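Local coordinates for protein transcriptional regulator, GntR family (Thermotoga maritima, PDB 3SXM) that probably binds specific regulatory DNA sequences as a transcription factor, this piece being its metal-binding FCD domain, crystallised without the metal, at residues N93-Y96 and R101-K104; I107-S112 and I119-E124. The protein carries 3 engineered substitutions. One frame throughout, in Å; residues are numbered along the deposited sequence. Where two conformers were deposited one is given.

Interaction 1 of 2, residues N93-Y96 and R101-K104; sequences NERY and REHK
Arg95 and Glu102 meet in a two-pronged salt bridge, the guanidinium presenting its NH1 and NH2 end-on, one nitrogen to each carboxylate oxygen. NH1 gives a nearly straight bond to OE1, with 2.9 Å between Arg95 NH1 and Glu102 OE1 and an N-H...O angle of 175°. The second bond, Arg95 NH2 to Glu102 OE2, is also 2.9 Å. Both oxygens lie close to the guanidinium plane, yet the two flat groups are turned 44° against each other: OE1 is approached from above the carboxylate plane, whereas OE2 is met on its syn side, still tilted from that plane. With CG of Arg95 anti to the backbone N (chi1 -161°) and the chain extended to NE, the guanidinium is carried across to the helix, where the two side chains cross at about a right angle.

Arg95 is the N-cap residue of helix 96-111, and Glu102 lies nearly two turns into that helix, so the bridge ties the helix start to its own flank within the all-helical FCD domain. Neither carboxylate oxygen depends on the arginine alone. OE1 also hydrogen-bonds ND1 of His125, a zinc ligand in a metal-bound structure of this protein, and OE2 takes a bond from ND2 of Asn128; Glu102 would thus be a second-shell residue when metal is bound, and it probably helps hold and polarise that ring. Arg95 NH1 has a further bond to OG of Ser99. At the helix start, the backbone N of Tyr96 donates to Glu94 OE2 at 2.9 Å, a bent bond made on the anti side of the carboxylate.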
ATOM      1  N   ASN A  93       8.116  16.692  15.226  1.00 18.96           N
ATOM      2  CA  ASN A  93       7.257  17.100  16.318  1.00 19.72           C
ATOM      3  C   ASN A  93       7.255  16.044  17.390  1.00 16.48           C
ATOM      4  O   ASN A  93       7.007  14.945  17.121  1.00 22.92           O
ATOM      5  CB  ASN A  93       5.852  17.328  15.799  1.00 26.25           C
ATOM      6  CG  ASN A  93       4.910  17.894  16.851  1.00 26.26           C
ATOM      7  OD1 ASN A  93       3.873  17.347  17.116  1.00 33.29           O
ATOM      8  ND2 ASN A  93       5.265  18.993  17.401  1.00 21.99           N
ATOM      9  N   GLU A  94       7.522  16.430  18.625  1.00 22.30           N
ATOM     10  CA  GLU A  94       7.592  15.507  19.758  1.00 27.07           C
ATOM     11  C   GLU A  94       6.266  15.263  20.447  1.00 19.62           C
ATOM     12  O   GLU A  94       5.707  16.178  21.053  1.00 30.71           O
ATOM     13  CB  GLU A  94       8.486  16.178  20.807  1.00 31.95           C
ATOM     14  CG  GLU A  94       8.662  15.426  22.098  1.00 35.71           C
ATOM     15  CD  GLU A  94       7.566  15.689  23.112  1.00 44.75           C
ATOM     16  OE1 GLU A  94       7.451  16.846  23.601  1.00 38.80           O
ATOM     17  OE2 GLU A  94       6.854  14.721  23.471  1.00 29.84           O
ATOM     18  N   ARG A  95       5.772  14.035  20.351  1.00 21.61           N
ATOM     19  CA  ARG A  95       4.483  13.688  20.938  1.00 21.38           C
ATOM     20  C   ARG A  95       4.540  12.527  21.908  1.00 32.19           C
ATOM     21  O   ARG A  95       3.536  11.821  22.058  1.00 46.96           O
ATOM     22  CB  ARG A  95       3.621  13.478  19.693  1.00 29.31           C
ATOM     23  CG  ARG A  95       2.188  13.542  19.899  1.00 40.16           C
ATOM     24  CD  ARG A  95       1.517  13.450  18.530  1.00 26.72           C
ATOM     25  NE  ARG A  95       0.097  13.338  18.737  1.00 26.38           N
ATOM     26  CZ  ARG A  95      -0.575  12.188  18.694  1.00 20.55           C
ATOM     27  NH1 ARG A  95       0.066  11.033  18.515  1.00 21.90           N
ATOM     28  NH2 ARG A  95      -1.877  12.245  18.857  1.00 24.43           N
ATOM     29  N   TYR A  96       5.689  12.243  22.504  1.00 27.08           N
ATOM     30  CA  TYR A  96       5.911  10.948  23.180  1.00 21.33           C
ATOM     31  C   TYR A  96       4.789  10.344  24.025  1.00 21.42           C
ATOM     32  O   TYR A  96       4.386   9.183  23.859  1.00 21.88           O
ATOM     33  CB  TYR A  96       7.202  11.048  24.029  1.00 21.91           C
ATOM     34  CG  TYR A  96       8.416  11.548  23.305  1.00 22.17           C
ATOM     35  CD1 TYR A  96       8.757  11.093  22.053  1.00 25.54           C
ATOM     36  CD2 TYR A  96       9.224  12.499  23.877  1.00 23.74           C
ATOM     37  CE1 TYR A  96       9.869  11.554  21.379  1.00 26.96           C
ATOM     38  CE2 TYR A  96      10.351  12.985  23.212  1.00 28.23           C
ATOM     39  CZ  TYR A  96      10.666  12.507  21.956  1.00 32.13           C
ATOM     40  OH  TYR A  96      11.768  12.977  21.263  1.00 31.44           O
ATOM     41  N   ARG A 101       0.647   6.279  24.389  0.55 20.97           N
ATOM     42  CA  ARG A 101      -0.666   5.862  24.818  0.55 23.24           C
ATOM     43  C   ARG A 101      -1.443   5.228  23.656  0.55 21.65           C
ATOM     44  O   ARG A 101      -2.096   4.204  23.824  0.55 22.55           O
ATOM     45  CB  ARG A 101      -1.407   7.054  25.381  0.55 27.12           C
ATOM     46  CG  ARG A 101      -2.579   6.699  26.207  0.55 38.59           C
ATOM     47  CD  ARG A 101      -3.324   7.957  26.551  0.55 40.51           C
ATOM     48  NE  ARG A 101      -2.788   8.651  27.710  0.55 27.32           N
ATOM     49  CZ  ARG A 101      -2.584   9.962  27.767  0.55 41.48           C
ATOM     50  NH1 ARG A 101      -2.853  10.715  26.710  0.55 49.57           N
ATOM     51  NH2 ARG A 101      -2.109  10.514  28.870  0.55 35.13           N
ATOM     52  N   GLU A 102      -1.378   5.846  22.484  1.00 21.23           N
ATOM     53  CA  GLU A 102      -2.048   5.305  21.286  1.00 17.98           C
ATOM     54  C   GLU A 102      -1.502   3.927  20.937  1.00 21.70           C
ATOM     55  O   GLU A 102      -2.264   3.026  20.592  1.00 19.29           O
ATOM     56  CB  GLU A 102      -1.922   6.271  20.108  1.00 16.22           C
ATOM     57  CG  GLU A 102      -2.746   7.565  20.291  1.00 19.99           C
ATOM     58  CD  GLU A 102      -2.378   8.679  19.282  1.00 18.92           C
ATOM     59  OE1 GLU A 102      -1.343   8.548  18.569  1.00 19.49           O
ATOM     60  OE2 GLU A 102      -3.160   9.668  19.295  1.00 22.86           O
ATOM     61  N   HIS A 103      -0.187   3.778  21.048  1.00 17.99           N
ATOM     62  CA  HIS A 103       0.452   2.482  20.768  1.00 18.83           C
ATOM     63  C   HIS A 103       0.050   1.431  21.768  1.00 17.07           C
ATOM     64  O   HIS A 103      -0.244   0.272  21.401  1.00 17.94           O
ATOM     65  CB  HIS A 103       1.952   2.588  20.780  1.00 17.66           C
ATOM     66  CG  HIS A 103       2.485   3.239  19.567  1.00 16.34           C
ATOM     67  ND1 HIS A 103       3.684   3.917  19.545  1.00 19.07           N
ATOM     68  CD2 HIS A 103       1.955   3.357  18.328  1.00 17.37           C
ATOM     69  CE1 HIS A 103       3.875   4.409  18.332  1.00 19.55           C
ATOM     70  NE2 HIS A 103       2.854   4.049  17.565  1.00 19.28           N
ATOM     71  N   LYS A 104       0.040   1.790  23.037  1.00 18.37           N
ATOM     72  CA  LYS A 104      -0.399   0.843  24.037  1.00 19.80           C
ATOM     73  C   LYS A 104      -1.779   0.304  23.720  1.00 20.03           C
ATOM     74  O   LYS A 104      -2.014  -0.918  23.831  1.00 21.17           O
ATOM     75  CB  LYS A 104      -0.414   1.517  25.425  1.00 22.73           C
ATOM     76  CG  LYS A 104      -0.816   0.568  26.538  1.00 24.30           C
ATOM     77  CD  LYS A 104      -0.922   1.209  27.915  1.00 23.72           C
ATOM     78  CE  LYS A 104      -1.560   0.185  28.892  1.00 29.12           C
ATOM     79  NZ  LYS A 104      -1.786   0.711  30.242  1.00 30.65           N
TER

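Interaction 2 of 2, residues I107-S112 and I119-E124; sequences IERIIS and IEKLKE
Arg109 reaches from helix 96-111 across the side chain of Lys121 on helix 115-135, the two chains crossing at about a right angle. The backbones stand well apart, 8.4 Å between Arg109 CA and Lys121 CA, so the arginine spans the interval. Its CB is directed toward the other helix, and from CG to NE the chain is extended. Contact begins at CD, which lies 4.1 Å from Lys121 CB. Farther out, Lys121 CD sits over one face of the guanidinium, 3.9 Å above the plane and over its centre; a bend in the lysine (chi2 68°) puts that methylene there. NH1 packs 3.7 Å from Lys121 CB and is hydrogen-bonded to the carbonyl O of Gly117, the arginine's strongest polar partner.

Beyond direct contact, water finishes the tip. Water 1 lies at the guanidinium edge, in plane, accepting from Arg109 NH1 at 2.8 Å and donating to Glu120 OE1 and Glu124 OE2. Water 2 accepts from Arg109 NH2 at 2.9 Å and from Lys121 NZ, and donates to Glu124 OE1. The two cationic groups come within 4.4 Å, measured from Arg109 NH2 to Lys121 NZ, but the waters link both to Glu124, which probably eases their repulsion. Cutting Arg109 back to an alanine is likely to uncover the lysine methylenes and leave both waters without their arginine donor, weakening the link to Glu120 and Glu124.

This surface contact joins two consecutive antiparallel helices near the turn between them. Beneath it, Ile110 and Leu122 face inward, both packing on Leu23 of helix 5-25, while Ile110 also touches Phe66 of helix 51-68 and Leu36 of helix 34-44.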
ATOM      1  N   ILE A 107      -1.918  -1.904  20.532  1.00 18.35           N
ATOM      2  CA  ILE A 107      -1.446  -3.247  20.821  1.00 17.38           C
ATOM      3  C   ILE A 107      -2.523  -4.044  21.557  1.00 18.12           C
ATOM      4  O   ILE A 107      -2.759  -5.218  21.248  1.00 19.66           O
ATOM      5  CB  ILE A 107      -0.170  -3.209  21.585  1.00 17.99           C
ATOM      6  CG1 ILE A 107       0.939  -2.629  20.722  1.00 20.69           C
ATOM      7  CG2 ILE A 107       0.206  -4.610  22.039  1.00 20.84           C
ATOM      8  CD1 ILE A 107       2.190  -2.306  21.478  1.00 19.52           C
ATOM      9  N   GLU A 108      -3.221  -3.440  22.515  1.00 17.71           N
ATOM     10  CA  GLU A 108      -4.201  -4.217  23.281  1.00 20.51           C
ATOM     11  C   GLU A 108      -5.360  -4.616  22.387  1.00 18.60           C
ATOM     12  O   GLU A 108      -5.888  -5.713  22.520  1.00 20.18           O
ATOM     13  CB  GLU A 108      -4.665  -3.454  24.502  1.00 21.58           C
ATOM     14  CG  GLU A 108      -5.790  -4.099  25.296  1.00 27.73           C
ATOM     15  CD  GLU A 108      -5.485  -5.446  25.841  1.00 49.93           C
ATOM     16  OE1 GLU A 108      -4.299  -5.677  26.177  1.00 37.52           O
ATOM     17  OE2 GLU A 108      -6.448  -6.263  25.923  1.00 37.46           O
ATOM     18  N   ARG A 109      -5.733  -3.760  21.430  1.00 17.71           N
ATOM     19  CA  ARG A 109      -6.801  -4.125  20.465  1.00 15.93           C
ATOM     20  C   ARG A 109      -6.365  -5.325  19.662  1.00 18.33           C
ATOM     21  O   ARG A 109      -7.150  -6.231  19.378  1.00 18.53           O
ATOM     22  CB  ARG A 109      -7.167  -2.954  19.552  1.00 17.49           C
ATOM     23  CG  ARG A 109      -7.889  -1.809  20.306  1.00 18.11           C
ATOM     24  CD  ARG A 109      -8.354  -0.707  19.376  1.00 16.95           C
ATOM     25  NE  ARG A 109      -8.859   0.464  20.126  1.00 18.43           N
ATOM     26  CZ  ARG A 109      -9.475   1.498  19.592  1.00 25.62           C
ATOM     27  NH1 ARG A 109      -9.686   1.556  18.290  1.00 19.88           N
ATOM     28  NH2 ARG A 109      -9.840   2.506  20.352  1.00 23.22           N
ATOM     29  N   ILE A 110      -5.129  -5.315  19.216  1.00 16.60           N
ATOM     30  CA  ILE A 110      -4.581  -6.435  18.456  1.00 14.81           C
ATOM     31  C   ILE A 110      -4.604  -7.725  19.294  1.00 16.83           C
ATOM     32  O   ILE A 110      -5.133  -8.789  18.832  1.00 18.79           O
ATOM     33  CB  ILE A 110      -3.139  -6.151  17.926  1.00 14.77           C
ATOM     34  CG1 ILE A 110      -3.134  -4.971  16.946  1.00 14.92           C
ATOM     35  CG2 ILE A 110      -2.567  -7.411  17.291  1.00 18.65           C
ATOM     36  CD1 ILE A 110      -1.714  -4.490  16.620  1.00 13.89           C
ATOM     37  N   ILE A 111      -4.022  -7.694  20.458  1.00 18.19           N
ATOM     38  CA  ILE A 111      -3.987  -8.848  21.339  1.00 20.05           C
ATOM     39  C   ILE A 111      -5.345  -9.390  21.684  1.00 25.04           C
ATOM     40  O   ILE A 111      -5.510 -10.554  21.818  1.00 31.25           O
ATOM     41  CB  ILE A 111      -3.394  -8.464  22.671  1.00 37.35           C
ATOM     42  CG1 ILE A 111      -1.938  -8.174  22.527  1.00 37.04           C
ATOM     43  CG2 ILE A 111      -3.604  -9.533  23.668  1.00 53.53           C
ATOM     44  CD1 ILE A 111      -1.361  -7.741  23.841  1.00 33.26           C
ATOM     45  N   SER A 112      -6.303  -8.533  21.869  1.00 22.48           N
ATOM     46  CA  SER A 112      -7.629  -8.972  22.261  1.00 28.48           C
ATOM     47  C   SER A 112      -8.499  -9.446  21.069  1.00 21.39           C
ATOM     48  O   SER A 112      -9.642  -9.885  21.244  1.00 25.42           O
ATOM     49  CB  SER A 112      -8.323  -7.877  23.057  1.00 27.21           C
ATOM     50  OG  SER A 112      -8.650  -6.829  22.210  1.00 32.96           O
ATOM     51  N   ILE A 119      -7.309  -1.607  13.327  1.00 15.74           N
ATOM     52  CA  ILE A 119      -7.105  -0.850  12.099  1.00 14.03           C
ATOM     53  C   ILE A 119      -7.526   0.586  12.305  1.00 16.49           C
ATOM     54  O   ILE A 119      -6.828   1.520  11.920  1.00 16.58           O
ATOM     55  CB  ILE A 119      -7.881  -1.530  10.963  1.00 16.91           C
ATOM     56  CG1 ILE A 119      -7.244  -2.888  10.649  1.00 18.74           C
ATOM     57  CG2 ILE A 119      -7.862  -0.623   9.707  1.00 16.39           C
ATOM     58  CD1 ILE A 119      -8.187  -3.821   9.865  1.00 23.52           C
ATOM     59  N   GLU A 120      -8.645   0.784  12.982  1.00 16.04           N
ATOM     60  CA  GLU A 120      -9.101   2.147  13.286  1.00 18.59           C
ATOM     61  C   GLU A 120      -8.055   2.899  14.107  1.00 19.65           C
ATOM     62  O   GLU A 120      -7.767   4.058  13.833  1.00 17.77           O
ATOM     63  CB  GLU A 120     -10.430   2.163  14.050  1.00 20.19           C
ATOM     64  CG  GLU A 120     -11.632   1.773  13.239  1.00 24.84           C
ATOM     65  CD  GLU A 120     -12.915   1.734  14.070  1.00 26.72           C
ATOM     66  OE1 GLU A 120     -12.921   2.157  15.264  1.00 30.48           O
ATOM     67  OE2 GLU A 120     -13.938   1.288  13.523  1.00 28.87           O
ATOM     68  N   LYS A 121      -7.491   2.251  15.115  1.00 15.83           N
ATOM     69  CA  LYS A 121      -6.532   2.935  15.992  1.00 16.97           C
ATOM     70  C   LYS A 121      -5.233   3.285  15.259  1.00 17.08           C
ATOM     71  O   LYS A 121      -4.651   4.343  15.508  1.00 16.42           O
ATOM     72  CB  LYS A 121      -6.207   2.094  17.240  1.00 16.87           C
ATOM     73  CG  LYS A 121      -5.450   2.823  18.346  1.00 19.71           C
ATOM     74  CD  LYS A 121      -6.380   3.925  18.985  1.00 25.59           C
ATOM     75  CE  LYS A 121      -5.809   4.601  20.176  1.00 33.68           C
ATOM     76  NZ  LYS A 121      -6.777   5.707  20.564  1.00 27.51           N
ATOM     77  N   LEU A 122      -4.767   2.406  14.386  1.00 14.22           N
ATOM     78  CA  LEU A 122      -3.592   2.670  13.602  1.00 12.54           C
ATOM     79  C   LEU A 122      -3.830   3.914  12.703  1.00 12.92           C
ATOM     80  O   LEU A 122      -2.981   4.806  12.632  1.00 14.54           O
ATOM     81  CB  LEU A 122      -3.181   1.413  12.815  1.00 15.34           C
ATOM     82  CG  LEU A 122      -2.020   1.648  11.828  1.00 13.17           C
ATOM     83  CD1 LEU A 122      -0.788   2.158  12.510  1.00 12.01           C
ATOM     84  CD2 LEU A 122      -1.652   0.370  11.089  1.00 14.73           C
ATOM     85  N   LYS A 123      -4.958   3.957  12.011  1.00 14.20           N
ATOM     86  CA  LYS A 123      -5.310   5.080  11.124  1.00 17.14           C
ATOM     87  C   LYS A 123      -5.409   6.346  11.972  1.00 15.50           C
ATOM     88  O   LYS A 123      -4.887   7.374  11.583  1.00 17.75           O
ATOM     89  CB  LYS A 123      -6.626   4.848  10.397  1.00 17.22           C
ATOM     90  CG  LYS A 123      -6.532   3.784   9.308  1.00 18.05           C
ATOM     91  CD  LYS A 123      -7.904   3.571   8.683  1.00 19.88           C
ATOM     92  CE  LYS A 123      -7.828   2.542   7.596  1.00 24.49           C
ATOM     93  NZ  LYS A 123      -9.164   2.147   7.028  1.00 30.48           N
ATOM     94  N   GLU A 124      -6.071   6.262  13.108  1.00 13.63           N
ATOM     95  CA  GLU A 124      -6.209   7.432  13.993  1.00 16.51           C
ATOM     96  C   GLU A 124      -4.855   7.933  14.435  1.00 16.65           C
ATOM     97  O   GLU A 124      -4.608   9.148  14.451  1.00 18.50           O
ATOM     98  CB  GLU A 124      -7.056   7.078  15.228  1.00 20.76           C
ATOM     99  CG  GLU A 124      -8.503   6.795  14.912  1.00 25.16           C
ATOM    100  CD  GLU A 124      -9.230   6.131  16.101  1.00 32.33           C
ATOM    101  OE1 GLU A 124      -8.624   6.063  17.213  1.00 30.91           O
ATOM    102  OE2 GLU A 124     -10.404   5.695  15.907  1.00 30.55           O
TER
HETATM  103  O   HOH W   1     -11.457   3.506  17.212  0.93 21.61           O
HETATM  104  O   HOH W   2      -9.801   5.267  19.545  1.00 26.75           O

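Interactions 1 and 2 follow one another along the chain, the first closing before the second opens, and their centres lie 14 Å apart within the FCD domain. Helix 96-111 serves both: 93-96 with 101-104 joins the loop and first residue leading into it to its middle, 107-112 with 119-124 its last turns to the next helix, 115-135. The two touch where Glu102 O packs 3.9 Å from Lys121 CE. Helix 115-135 also supplies His125, which, with His103, Asp59 and His63, binds zinc in a metal-bound structure of this protein. Interaction 1 therefore includes a residue of the metal site, His103, whereas interaction 2 joins the same two helices at the surface, nearer their connecting turn.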